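Local coordinates for protein nicotinate phosphoribosyltransferase (Vibrio cholerae, PDB 4HL7) that probably catalyses ATP-dependent synthesis of nicotinate D-ribonucleotide from nicotinate and 5-phosphoribosyl 1-diphosphate, a step in NAD(+) biosynthesis, at residues Ala266-Asp269 / Ala275-Asn278; Asp289-Asp294 / Phe299-Lys304; Lys304-Tyr309 / Ala340-Ile345. One frame throughout, in Å; residues are numbered along the deposited sequence.

Interaction 1: Ala266-Asp269 / Ala275-Asn278; sequences APTD and AFLN
Thr268 lies over one face of the Phe276 ring in a CH-pi contact. Its methyl carbon CG2 is 3.8 Å from the centroid of the Phe276 ring and 14° off the ring normal. The methyl is shifted toward the rim, and CE2 is its nearest ring atom. CB of Thr268 rests beside the base of the same ring, 3.8 Å from CG of Phe276. The torsion of Thr268 divides its two branches. CG2 stands beside the backbone N and meets the ring. OG1 sits between the N and the carbonyl carbon (chi1 66°) and is hydrogen-bonded to NE1 of Trp301. The threonine thus serves an apolar and a polar neighbour at once.

The segment 266-269 is the end of strand 265-267 and the loop that leaves it. The strand belongs to the parallel sheet of the alpha/beta-barrel part of the phosphoribosyltransferase and lies next to strand 290-293. Helix 273-279 comes next in the chain and sends Phe276 back over the strand end. With CG anti to the backbone N (chi1 -178°), the ring extends from the helix toward the strand.

Further apolar contact comes from Ala266, whose CB is 4.0 Å from CE1 of Phe276. It approaches the ring obliquely. Val291, Phe280 and the selenomethionine Met305 also pack on Phe276.

Two carbonyl oxygens touch the aromatic side chain without bonding to it. The O of Thr268 is 3.4 Å from CB of Phe276. The O of Pro267 is 3.8 Å from CE1 of Phe276, again at an oblique angle.

Asp269 points away from the helix. Its OD2 is hydrogen-bonded to OG of Ser295. Its OD1 is hydrogen-bonded to NE2 of His232, the predicted phosphohistidine, which is unphosphorylated here.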
ATOM      1  N   ALA A 266      -5.152  -2.570  11.476  1.00 15.26           N
ATOM      2  CA  ALA A 266      -6.251  -2.821  10.458  1.00 18.97           C
ATOM      3  C   ALA A 266      -6.658  -1.578   9.706  1.00 18.44           C
ATOM      4  O   ALA A 266      -6.882  -0.532  10.314  1.00 16.31           O
ATOM      5  CB  ALA A 266      -7.496  -3.409  11.153  1.00 16.71           C
ATOM      6  N   PRO A 267      -6.781  -1.663   8.372  1.00 19.07           N
ATOM      7  CA  PRO A 267      -7.539  -0.595   7.732  1.00 18.51           C
ATOM      8  C   PRO A 267      -9.032  -0.688   8.056  1.00 18.32           C
ATOM      9  O   PRO A 267      -9.551  -1.768   8.299  1.00 17.21           O
ATOM     10  CB  PRO A 267      -7.307  -0.864   6.233  1.00 19.09           C
ATOM     11  CG  PRO A 267      -7.294  -2.372   6.210  1.00 21.15           C
ATOM     12  CD  PRO A 267      -6.565  -2.813   7.461  1.00 18.63           C
ATOM     13  N   THR A 268      -9.725   0.438   8.036  1.00 16.94           N
ATOM     14  CA  THR A 268     -11.106   0.445   8.515  1.00 17.24           C
ATOM     15  C   THR A 268     -12.112   0.645   7.421  1.00 17.82           C
ATOM     16  O   THR A 268     -13.377   0.586   7.674  1.00 18.05           O
ATOM     17  CB  THR A 268     -11.295   1.583   9.585  1.00 16.51           C
ATOM     18  OG1 THR A 268     -11.122   2.836   8.915  1.00 16.13           O
ATOM     19  CG2 THR A 268     -10.288   1.464  10.670  1.00 16.52           C
ATOM     20  N   ASP A 269     -11.636   0.851   6.185  1.00 16.14           N
ATOM     21  CA  ASP A 269     -12.513   1.281   5.131  1.00 17.64           C
ATOM     22  C   ASP A 269     -12.601   0.307   3.940  1.00 18.96           C
ATOM     23  O   ASP A 269     -12.915   0.718   2.831  1.00 21.66           O
ATOM     24  CB  ASP A 269     -12.072   2.692   4.586  1.00 20.56           C
ATOM     25  CG  ASP A 269     -10.679   2.672   3.923  1.00 21.85           C
ATOM     26  OD1 ASP A 269      -9.827   1.820   4.277  1.00 20.04           O
ATOM     27  OD2 ASP A 269     -10.436   3.549   3.042  1.00 23.48           O
ATOM     28  N   ALA A 275     -19.455  -0.350   9.430  1.00 16.37           N
ATOM     29  CA  ALA A 275     -19.271  -1.832   9.355  1.00 16.33           C
ATOM     30  C   ALA A 275     -18.065  -2.263  10.136  1.00 16.65           C
ATOM     31  O   ALA A 275     -18.087  -3.301  10.807  1.00 16.70           O
ATOM     32  CB  ALA A 275     -19.107  -2.284   7.885  1.00 16.12           C
ATOM     33  N   PHE A 276     -16.977  -1.504  10.009  1.00 14.56           N
ATOM     34  CA  PHE A 276     -15.762  -1.816  10.762  1.00 15.24           C
ATOM     35  C   PHE A 276     -16.033  -1.754  12.267  1.00 15.22           C
ATOM     36  O   PHE A 276     -15.713  -2.696  13.003  1.00 14.69           O
ATOM     37  CB  PHE A 276     -14.655  -0.839  10.447  1.00 13.93           C
ATOM     38  CG  PHE A 276     -13.383  -1.179  11.174  1.00 15.34           C
ATOM     39  CD1 PHE A 276     -12.566  -2.238  10.745  1.00 14.54           C
ATOM     40  CD2 PHE A 276     -13.087  -0.532  12.324  1.00 14.20           C
ATOM     41  CE1 PHE A 276     -11.428  -2.587  11.481  1.00 13.52           C
ATOM     42  CE2 PHE A 276     -11.952  -0.857  13.066  1.00 15.76           C
ATOM     43  CZ  PHE A 276     -11.119  -1.879  12.636  1.00 14.44           C
ATOM     44  N   LEU A 277     -16.697  -0.692  12.725  1.00 15.28           N
ATOM     45  CA  LEU A 277     -16.949  -0.591  14.191  1.00 17.01           C
ATOM     46  C   LEU A 277     -17.821  -1.718  14.682  1.00 15.62           C
ATOM     47  O   LEU A 277     -17.629  -2.194  15.789  1.00 17.15           O
ATOM     48  CB  LEU A 277     -17.580   0.773  14.530  1.00 18.08           C
ATOM     49  CG  LEU A 277     -16.581   1.936  14.284  1.00 19.83           C
ATOM     50  CD1 LEU A 277     -17.219   3.234  14.757  1.00 25.12           C
ATOM     51  CD2 LEU A 277     -15.216   1.737  14.926  1.00 21.27           C
ATOM     52  N   ASN A 278     -18.769  -2.166  13.865  1.00 16.77           N
ATOM     53  CA  ASN A 278     -19.611  -3.286  14.268  1.00 19.32           C
ATOM     54  C   ASN A 278     -18.879  -4.602  14.350  1.00 20.03           C
ATOM     55  O   ASN A 278     -19.291  -5.496  15.101  1.00 20.15           O
ATOM     56  CB  ASN A 278     -20.813  -3.472  13.335  1.00 22.56           C
ATOM     57  CG  ASN A 278     -21.828  -2.381  13.506  1.00 33.85           C
ATOM     58  OD1 ASN A 278     -21.820  -1.669  14.532  1.00 37.98           O
ATOM     59  ND2 ASN A 278     -22.717  -2.221  12.505  1.00 34.26           N
TER

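Interaction 2: Asp289-Asp294 / Phe299-Lys304; sequences DGVRHD and FRWGDK
His293 and Trp301 lie alongside each other, pointing opposite ways, and their meeting is the tight part of this contact. CB of His293 stands almost straight above the six-membered ring of Trp301, 3.5 Å from its centroid, in a CH-pi contact. The imidazole continues over the indole. Its CD2 is 3.4 Å from CG of Trp301. The imidazole and the five-membered ring of the indole have centroids 4.8 Å apart and planes at 56°, so the pair is oblique. In both side chains CG is anti to the backbone N. For Trp301 (chi1 175°) this carries the indole from the helix to the strand.

Val291 meets the far end of the indole. Its CG2 is 3.4 Å from CZ2 of Trp301. The backbone C of Arg292 lies close to the same atom, at 3.5 Å from CZ2 of Trp301.

The other flank of helix 298-311 is looser. Arg300 and Lys304 are partly exposed there and do not touch the strand. Arg300 is not modelled beyond CG, consistent with a mobile end. Asp303 also stays clear of the strand, but Tyr338 and Arg342 hold its carboxylate. On the strand, Arg292 points away from the helix. Its bridge from NH1 to OD1 of Asp294 is long, at 4.0 Å, and its NH2 is hydrogen-bonded to OG1 of Thr229.

The axes of strand 290-293 and helical residues 299-304 come within 9.8 Å and run nearly antiparallel, at 165°. The two elements open a beta-alpha-beta unit that strand 320-323 completes. Phe321 and Phe323 of that strand also meet the indole, and Ile273 of helix 273-279 packs on it.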
ATOM      1  N   ASP A 289      -2.991  -3.576  17.509  1.00 15.51           N
ATOM      2  CA  ASP A 289      -2.159  -2.497  17.931  1.00 15.07           C
ATOM      3  C   ASP A 289      -2.747  -1.168  17.514  1.00 16.48           C
ATOM      4  O   ASP A 289      -2.376  -0.113  18.061  1.00 17.58           O
ATOM      5  CB  ASP A 289      -0.770  -2.683  17.328  1.00 17.96           C
ATOM      6  CG  ASP A 289      -0.134  -4.011  17.782  1.00 19.89           C
ATOM      7  OD1 ASP A 289       0.013  -4.183  19.002  1.00 21.08           O
ATOM      8  OD2 ASP A 289       0.036  -4.935  16.933  1.00 19.70           O
ATOM      9  N   GLY A 290      -3.659  -1.198  16.551  1.00 15.86           N
ATOM     10  CA  GLY A 290      -4.246   0.056  16.111  1.00 17.04           C
ATOM     11  C   GLY A 290      -4.896  -0.094  14.746  1.00 13.52           C
ATOM     12  O   GLY A 290      -5.129  -1.243  14.241  1.00 13.78           O
ATOM     13  N   VAL A 291      -5.158   1.043  14.122  1.00 13.93           N
ATOM     14  CA  VAL A 291      -5.923   1.068  12.876  1.00 13.96           C
ATOM     15  C   VAL A 291      -5.297   2.095  11.911  1.00 15.31           C
ATOM     16  O   VAL A 291      -4.588   3.038  12.347  1.00 14.68           O
ATOM     17  CB  VAL A 291      -7.414   1.448  13.119  1.00 15.29           C
ATOM     18  CG1 VAL A 291      -8.150   0.271  13.761  1.00 15.86           C
ATOM     19  CG2 VAL A 291      -7.546   2.727  14.022  1.00 16.82           C
ATOM     20  N   ARG A 292      -5.645   1.972  10.638  1.00 15.79           N
ATOM     21  CA  ARG A 292      -5.081   2.858   9.598  1.00 17.03           C
ATOM     22  C   ARG A 292      -6.206   3.647   8.942  1.00 16.66           C
ATOM     23  O   ARG A 292      -7.249   3.072   8.584  1.00 14.73           O
ATOM     24  CB  ARG A 292      -4.334   2.014   8.539  1.00 16.48           C
ATOM     25  CG  ARG A 292      -3.686   2.866   7.419  1.00 18.78           C
ATOM     26  CD  ARG A 292      -2.870   1.981   6.437  1.00 23.35           C
ATOM     27  NE  ARG A 292      -3.684   1.851   5.239  1.00 38.65           N
ATOM     28  CZ  ARG A 292      -4.036   0.718   4.625  1.00 40.23           C
ATOM     29  NH1 ARG A 292      -4.882   0.786   3.595  1.00 43.78           N
ATOM     30  NH2 ARG A 292      -3.515  -0.459   4.965  1.00 40.10           N
ATOM     31  N   HIS A 293      -5.958   4.938   8.719  1.00 15.55           N
ATOM     32  CA  HIS A 293      -6.924   5.800   8.021  1.00 16.01           C
ATOM     33  C   HIS A 293      -6.520   5.932   6.582  1.00 15.84           C
ATOM     34  O   HIS A 293      -5.377   6.295   6.301  1.00 17.01           O
ATOM     35  CB  HIS A 293      -6.895   7.196   8.633  1.00 14.83           C
ATOM     36  CG  HIS A 293      -7.736   8.181   7.894  1.00 14.78           C
ATOM     37  ND1 HIS A 293      -7.204   9.084   7.053  1.00 16.10           N
ATOM     38  CD2 HIS A 293      -9.112   8.291   7.774  1.00 14.64           C
ATOM     39  CE1 HIS A 293      -8.175   9.772   6.460  1.00 15.22           C
ATOM     40  NE2 HIS A 293      -9.351   9.283   6.889  1.00 16.51           N
ATOM     41  N   ASP A 294      -7.451   5.685   5.657  1.00 16.49           N
ATOM     42  CA  ASP A 294      -7.105   5.788   4.225  1.00 18.86           C
ATOM     43  C   ASP A 294      -8.137   6.486   3.343  1.00 22.93           C
ATOM     44  O   ASP A 294      -7.925   6.604   2.157  1.00 23.09           O
ATOM     45  CB  ASP A 294      -6.864   4.393   3.652  1.00 22.65           C
ATOM     46  CG  ASP A 294      -5.995   4.417   2.344  1.00 34.44           C
ATOM     47  OD1 ASP A 294      -6.387   3.728   1.351  1.00 33.40           O
ATOM     48  OD2 ASP A 294      -4.945   5.128   2.285  1.00 31.70           O
ATOM     49  N   PHE A 299     -10.058  13.655  10.692  1.00 18.33           N
ATOM     50  CA  PHE A 299     -10.474  14.169  12.018  1.00 18.67           C
ATOM     51  C   PHE A 299     -11.697  13.421  12.584  1.00 19.44           C
ATOM     52  O   PHE A 299     -11.678  12.922  13.722  1.00 18.16           O
ATOM     53  CB  PHE A 299     -10.702  15.705  11.924  1.00 18.54           C
ATOM     54  CG  PHE A 299      -9.497  16.433  11.374  1.00 21.56           C
ATOM     55  CD1 PHE A 299      -9.406  16.717   9.998  1.00 21.73           C
ATOM     56  CD2 PHE A 299      -8.427  16.777  12.209  1.00 21.27           C
ATOM     57  CE1 PHE A 299      -8.210  17.273   9.478  1.00 22.95           C
ATOM     58  CE2 PHE A 299      -7.264  17.385  11.688  1.00 22.82           C
ATOM     59  CZ  PHE A 299      -7.187  17.626  10.313  1.00 24.28           C
ATOM     60  N   ARG A 300     -12.752  13.367  11.786  1.00 17.10           N
ATOM     61  CA  ARG A 300     -13.959  12.596  12.109  1.00 18.01           C
ATOM     62  C   ARG A 300     -13.639  11.104  12.352  1.00 18.26           C
ATOM     63  O   ARG A 300     -14.208  10.479  13.228  1.00 18.22           O
ATOM     64  CB  ARG A 300     -14.953  12.684  10.971  1.00 19.49           C
ATOM     65  CG  ARG A 300     -16.331  12.097  11.363  1.00 23.01           C
ATOM     66  N   TRP A 301     -12.788  10.540  11.506  1.00 16.73           N
ATOM     67  CA  TRP A 301     -12.367   9.123  11.631  1.00 16.97           C
ATOM     68  C   TRP A 301     -11.702   8.892  12.971  1.00 17.02           C
ATOM     69  O   TRP A 301     -12.054   7.947  13.719  1.00 17.37           O
ATOM     70  CB  TRP A 301     -11.377   8.788  10.511  1.00 15.26           C
ATOM     71  CG  TRP A 301     -10.784   7.380  10.603  1.00 15.49           C
ATOM     72  CD1 TRP A 301     -11.321   6.150  10.105  1.00 15.95           C
ATOM     73  CD2 TRP A 301      -9.541   7.058  11.200  1.00 15.27           C
ATOM     74  NE1 TRP A 301     -10.451   5.107  10.422  1.00 16.54           N
ATOM     75  CE2 TRP A 301      -9.343   5.613  11.044  1.00 15.62           C
ATOM     76  CE3 TRP A 301      -8.536   7.821  11.814  1.00 14.59           C
ATOM     77  CZ2 TRP A 301      -8.227   4.983  11.531  1.00 15.24           C
ATOM     78  CZ3 TRP A 301      -7.408   7.175  12.301  1.00 15.40           C
ATOM     79  CH2 TRP A 301      -7.267   5.768  12.180  1.00 16.10           C
ATOM     80  N   GLY A 302     -10.708   9.716  13.274  1.00 15.78           N
ATOM     81  CA  GLY A 302      -9.895   9.465  14.479  1.00 16.91           C
ATOM     82  C   GLY A 302     -10.790   9.682  15.690  1.00 18.02           C
ATOM     83  O   GLY A 302     -10.689   8.946  16.690  1.00 15.71           O
ATOM     84  N   ASP A 303     -11.686  10.697  15.621  1.00 15.97           N
ATOM     85  CA  ASP A 303     -12.563  10.968  16.794  1.00 16.97           C
ATOM     86  C   ASP A 303     -13.470   9.763  17.012  1.00 17.90           C
ATOM     87  O   ASP A 303     -13.741   9.356  18.160  1.00 16.76           O
ATOM     88  CB  ASP A 303     -13.415  12.244  16.594  1.00 18.78           C
ATOM     89  CG  ASP A 303     -12.634  13.501  16.834  1.00 22.30           C
ATOM     90  OD1 ASP A 303     -11.587  13.453  17.499  1.00 21.16           O
ATOM     91  OD2 ASP A 303     -13.076  14.564  16.337  1.00 21.43           O
ATOM     92  N   LYS A 304     -13.980   9.197  15.909  1.00 18.14           N
ATOM     93  CA  LYS A 304     -14.873   8.030  16.005  1.00 18.34           C
ATOM     94  C   LYS A 304     -14.147   6.808  16.590  1.00 17.06           C
ATOM     95  O   LYS A 304     -14.700   6.065  17.380  1.00 17.40           O
ATOM     96  CB  LYS A 304     -15.442   7.647  14.624  1.00 20.60           C
ATOM     97  CG  LYS A 304     -16.609   8.509  14.207  1.00 25.51           C
ATOM     98  CD  LYS A 304     -17.202   8.006  12.902  1.00 31.18           C
ATOM     99  CE  LYS A 304     -18.233   9.016  12.437  1.00 34.99           C
ATOM    100  NZ  LYS A 304     -19.076   8.454  11.366  1.00 39.10           N
TER

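Interaction 3: Lys304-Tyr309 / Ala340-Ile345; sequences KMIAHY and AGRVKI
The flat guanidinium of Arg342 takes the terminal methyl of Ile306 on one face. CD1 of Ile306 lies 3.6 Å above the guanidinium plane and is offset toward the rim. It is 3.7 Å from NH2 and 3.8 Å from CZ of Arg342. The isoleucine chain runs roughly perpendicular to that of the arginine. Ile306 holds CG1 beside the backbone N, and from there its chain runs on extended (chi2 167°) to bring CD1 across the gap.

Arg342 leaves the backbone with CG anti to the carbonyl carbon and then bends at chi3 (70°). The bend turns the guanidinium face to the isoleucine methyl. CB of Arg342 is also 3.9 Å from CD1 of Ile306. The charged end is held by a salt bridge from NH2 to OD1 of Asp303, about one turn before Ile306 on the same helix. NH1 makes a weak hydrogen bond to the O of Tyr338.

Residues 340-343 form the turn from helix 329-339 into strand 344-349 of the parallel sheet in the barrel domain. The segment ends on the first residues of that strand. Ala340 is the first residue to leave the helix, and Gly341 follows with positive phi.

Val343 touches through its CG1 branch. That methyl is 4.1 Å from CD1 of Ile306, so one isoleucine methyl touches both residues. Phe321 packs on Ile306 and Val343, and Phe339 on Ile306. Within the helix, CE of the selenomethionine Met305 lies over one face of the Tyr309 ring, 4.0 Å above its plane.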
ATOM      1  N   LYS A 304     -13.980   9.197  15.909  1.00 18.14           N
ATOM      2  CA  LYS A 304     -14.873   8.030  16.005  1.00 18.34           C
ATOM      3  C   LYS A 304     -14.147   6.808  16.590  1.00 17.06           C
ATOM      4  O   LYS A 304     -14.700   6.065  17.380  1.00 17.40           O
ATOM      5  CB  LYS A 304     -15.442   7.647  14.624  1.00 20.60           C
ATOM      6  CG  LYS A 304     -16.609   8.509  14.207  1.00 25.51           C
ATOM      7  CD  LYS A 304     -17.202   8.006  12.902  1.00 31.18           C
ATOM      8  CE  LYS A 304     -18.233   9.016  12.437  1.00 34.99           C
ATOM      9  NZ  LYS A 304     -19.076   8.454  11.366  1.00 39.10           N
HETATM   10  N   MSE A 305     -12.919   6.599  16.153  1.00 16.25           N
HETATM   11  CA  MSE A 305     -12.106   5.459  16.648  1.00 17.23           C
HETATM   12  C   MSE A 305     -11.810   5.636  18.125  1.00 17.08           C
HETATM   13  O   MSE A 305     -11.889   4.705  18.878  1.00 15.99           O
HETATM   14  CB  MSE A 305     -10.789   5.374  15.885  1.00 15.62           C
HETATM   15  CG  MSE A 305     -10.992   4.905  14.444  1.00 18.82           C
HETATM   16 SE   MSE A 305     -11.710   3.048  14.354  1.00 24.05          SE
HETATM   17  CE  MSE A 305     -10.885   2.248  15.971  1.00 18.72           C
ATOM     18  N   ILE A 306     -11.407   6.839  18.518  1.00 16.66           N
ATOM     19  CA  ILE A 306     -11.188   7.144  19.950  1.00 17.68           C
ATOM     20  C   ILE A 306     -12.451   6.847  20.751  1.00 18.38           C
ATOM     21  O   ILE A 306     -12.360   6.168  21.784  1.00 16.41           O
ATOM     22  CB  ILE A 306     -10.688   8.582  20.167  1.00 17.58           C
ATOM     23  CG1 ILE A 306      -9.203   8.672  19.731  1.00 16.81           C
ATOM     24  CG2 ILE A 306     -10.826   9.015  21.636  1.00 18.88           C
ATOM     25  CD1 ILE A 306      -8.688  10.088  19.594  1.00 17.69           C
ATOM     26  N   ALA A 307     -13.612   7.343  20.307  1.00 18.39           N
ATOM     27  CA  ALA A 307     -14.891   7.079  21.029  1.00 20.10           C
ATOM     28  C   ALA A 307     -15.197   5.562  21.134  1.00 19.72           C
ATOM     29  O   ALA A 307     -15.791   5.060  22.118  1.00 18.66           O
ATOM     30  CB  ALA A 307     -16.042   7.800  20.349  1.00 20.64           C
ATOM     31  N   HIS A 308     -14.841   4.826  20.081  1.00 17.30           N
ATOM     32  CA  HIS A 308     -15.054   3.385  20.083  1.00 17.14           C
ATOM     33  C   HIS A 308     -14.199   2.696  21.126  1.00 15.01           C
ATOM     34  O   HIS A 308     -14.700   1.866  21.912  1.00 15.48           O
ATOM     35  CB  HIS A 308     -14.787   2.828  18.683  1.00 16.46           C
ATOM     36  CG  HIS A 308     -15.060   1.350  18.571  1.00 16.71           C
ATOM     37  ND1 HIS A 308     -16.301   0.855  18.499  1.00 17.85           N
ATOM     38  CD2 HIS A 308     -14.188   0.266  18.402  1.00 18.89           C
ATOM     39  CE1 HIS A 308     -16.236  -0.492  18.354  1.00 17.95           C
ATOM     40  NE2 HIS A 308     -14.946  -0.840  18.305  1.00 17.01           N
ATOM     41  N   TYR A 309     -12.888   3.025  21.151  1.00 15.76           N
ATOM     42  CA  TYR A 309     -12.011   2.488  22.180  1.00 16.82           C
ATOM     43  C   TYR A 309     -12.585   2.765  23.599  1.00 18.22           C
ATOM     44  O   TYR A 309     -12.657   1.851  24.455  1.00 19.46           O
ATOM     45  CB  TYR A 309     -10.647   3.087  22.058  1.00 16.91           C
ATOM     46  CG  TYR A 309      -9.841   2.447  20.887  1.00 16.26           C
ATOM     47  CD1 TYR A 309      -9.768   1.030  20.713  1.00 18.03           C
ATOM     48  CD2 TYR A 309      -9.027   3.254  20.072  1.00 20.14           C
ATOM     49  CE1 TYR A 309      -8.942   0.482  19.722  1.00 17.22           C
ATOM     50  CE2 TYR A 309      -8.246   2.699  19.058  1.00 17.47           C
ATOM     51  CZ  TYR A 309      -8.222   1.336  18.890  1.00 17.69           C
ATOM     52  OH  TYR A 309      -7.413   0.828  17.900  1.00 18.09           O
ATOM     53  N   ALA A 340      -2.875  15.247  19.655  1.00 21.21           N
ATOM     54  CA  ALA A 340      -1.867  15.307  20.721  1.00 21.37           C
ATOM     55  C   ALA A 340      -2.515  14.931  22.050  1.00 20.37           C
ATOM     56  O   ALA A 340      -3.621  15.393  22.369  1.00 20.26           O
ATOM     57  CB  ALA A 340      -1.226  16.711  20.792  1.00 20.18           C
ATOM     58  N   GLY A 341      -1.871  14.015  22.764  1.00 22.46           N
ATOM     59  CA  GLY A 341      -2.350  13.566  24.082  1.00 23.10           C
ATOM     60  C   GLY A 341      -3.495  12.563  24.076  1.00 23.10           C
ATOM     61  O   GLY A 341      -3.874  12.062  25.118  1.00 22.12           O
ATOM     62  N   ARG A 342      -4.047  12.236  22.901  1.00 18.32           N
ATOM     63  CA  ARG A 342      -5.244  11.463  22.857  1.00 17.87           C
ATOM     64  C   ARG A 342      -5.018  10.025  22.311  1.00 16.86           C
ATOM     65  O   ARG A 342      -5.832   9.162  22.563  1.00 18.43           O
ATOM     66  CB  ARG A 342      -6.323  12.150  21.991  1.00 18.58           C
ATOM     67  CG  ARG A 342      -6.649  13.601  22.440  1.00 20.67           C
ATOM     68  CD  ARG A 342      -7.457  14.245  21.316  1.00 20.96           C
ATOM     69  NE  ARG A 342      -8.764  13.632  21.268  1.00 21.97           N
ATOM     70  CZ  ARG A 342      -9.598  13.715  20.216  1.00 22.47           C
ATOM     71  NH1 ARG A 342      -9.280  14.421  19.168  1.00 23.47           N
ATOM     72  NH2 ARG A 342     -10.782  13.119  20.249  1.00 22.73           N
ATOM     73  N   VAL A 343      -3.951   9.811  21.551  1.00 16.83           N
ATOM     74  CA  VAL A 343      -3.780   8.538  20.839  1.00 17.41           C
ATOM     75  C   VAL A 343      -2.395   8.579  20.262  1.00 18.29           C
ATOM     76  O   VAL A 343      -1.842   9.668  20.109  1.00 17.31           O
ATOM     77  CB  VAL A 343      -4.858   8.359  19.722  1.00 17.98           C
ATOM     78  CG1 VAL A 343      -4.767   9.471  18.623  1.00 15.99           C
ATOM     79  CG2 VAL A 343      -4.783   6.941  19.121  1.00 17.89           C
ATOM     80  N   LYS A 344      -1.765   7.422  20.014  1.00 17.90           N
ATOM     81  CA  LYS A 344      -0.441   7.462  19.382  1.00 17.68           C
ATOM     82  C   LYS A 344      -0.669   7.578  17.886  1.00 15.91           C
ATOM     83  O   LYS A 344      -1.646   7.063  17.394  1.00 17.15           O
ATOM     84  CB  LYS A 344       0.327   6.174  19.655  1.00 18.89           C
ATOM     85  CG  LYS A 344       0.783   6.001  21.091  1.00 20.21           C
ATOM     86  CD  LYS A 344       1.569   4.681  21.290  1.00 23.47           C
ATOM     87  CE  LYS A 344       0.709   3.472  20.874  1.00 29.77           C
ATOM     88  NZ  LYS A 344       1.344   2.135  21.213  1.00 31.31           N
ATOM     89  N   ILE A 345       0.235   8.285  17.181  1.00 17.44           N
ATOM     90  CA  ILE A 345       0.053   8.447  15.771  1.00 16.68           C
ATOM     91  C   ILE A 345       1.356   8.305  14.971  1.00 16.18           C
ATOM     92  O   ILE A 345       2.478   8.523  15.475  1.00 16.21           O
ATOM     93  CB  ILE A 345      -0.573   9.830  15.434  1.00 17.59           C
ATOM     94  CG1 ILE A 345       0.458  10.956  15.697  1.00 17.59           C
ATOM     95  CG2 ILE A 345      -1.860  10.014  16.181  1.00 16.19           C
ATOM     96  CD1 ILE A 345      -0.134  12.371  15.492  1.00 20.35           C
TER

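Overall arrangement
The three contacts follow one another along the chain, and none nests in or crosses another. Interaction 1 closes the short loop between strand 265-267 and helix 273-279. Interaction 2 closes the next such loop, between strand 290-293 and helix 298-311. Interaction 3 starts at Lys304, where interaction 2 ends, and closes a longer loop that contains strand 320-323 and helix 329-339. The centres of interactions 1 and 2 are about 9 Å apart, those of 2 and 3 about 8 Å. Strands 265-267 and 290-293 are neighbours in the parallel sheet. Helix 298-311 serves interactions 2 and 3, and its Met305 also touches interaction 1. All three belong to the alpha/beta-barrel part of the fold.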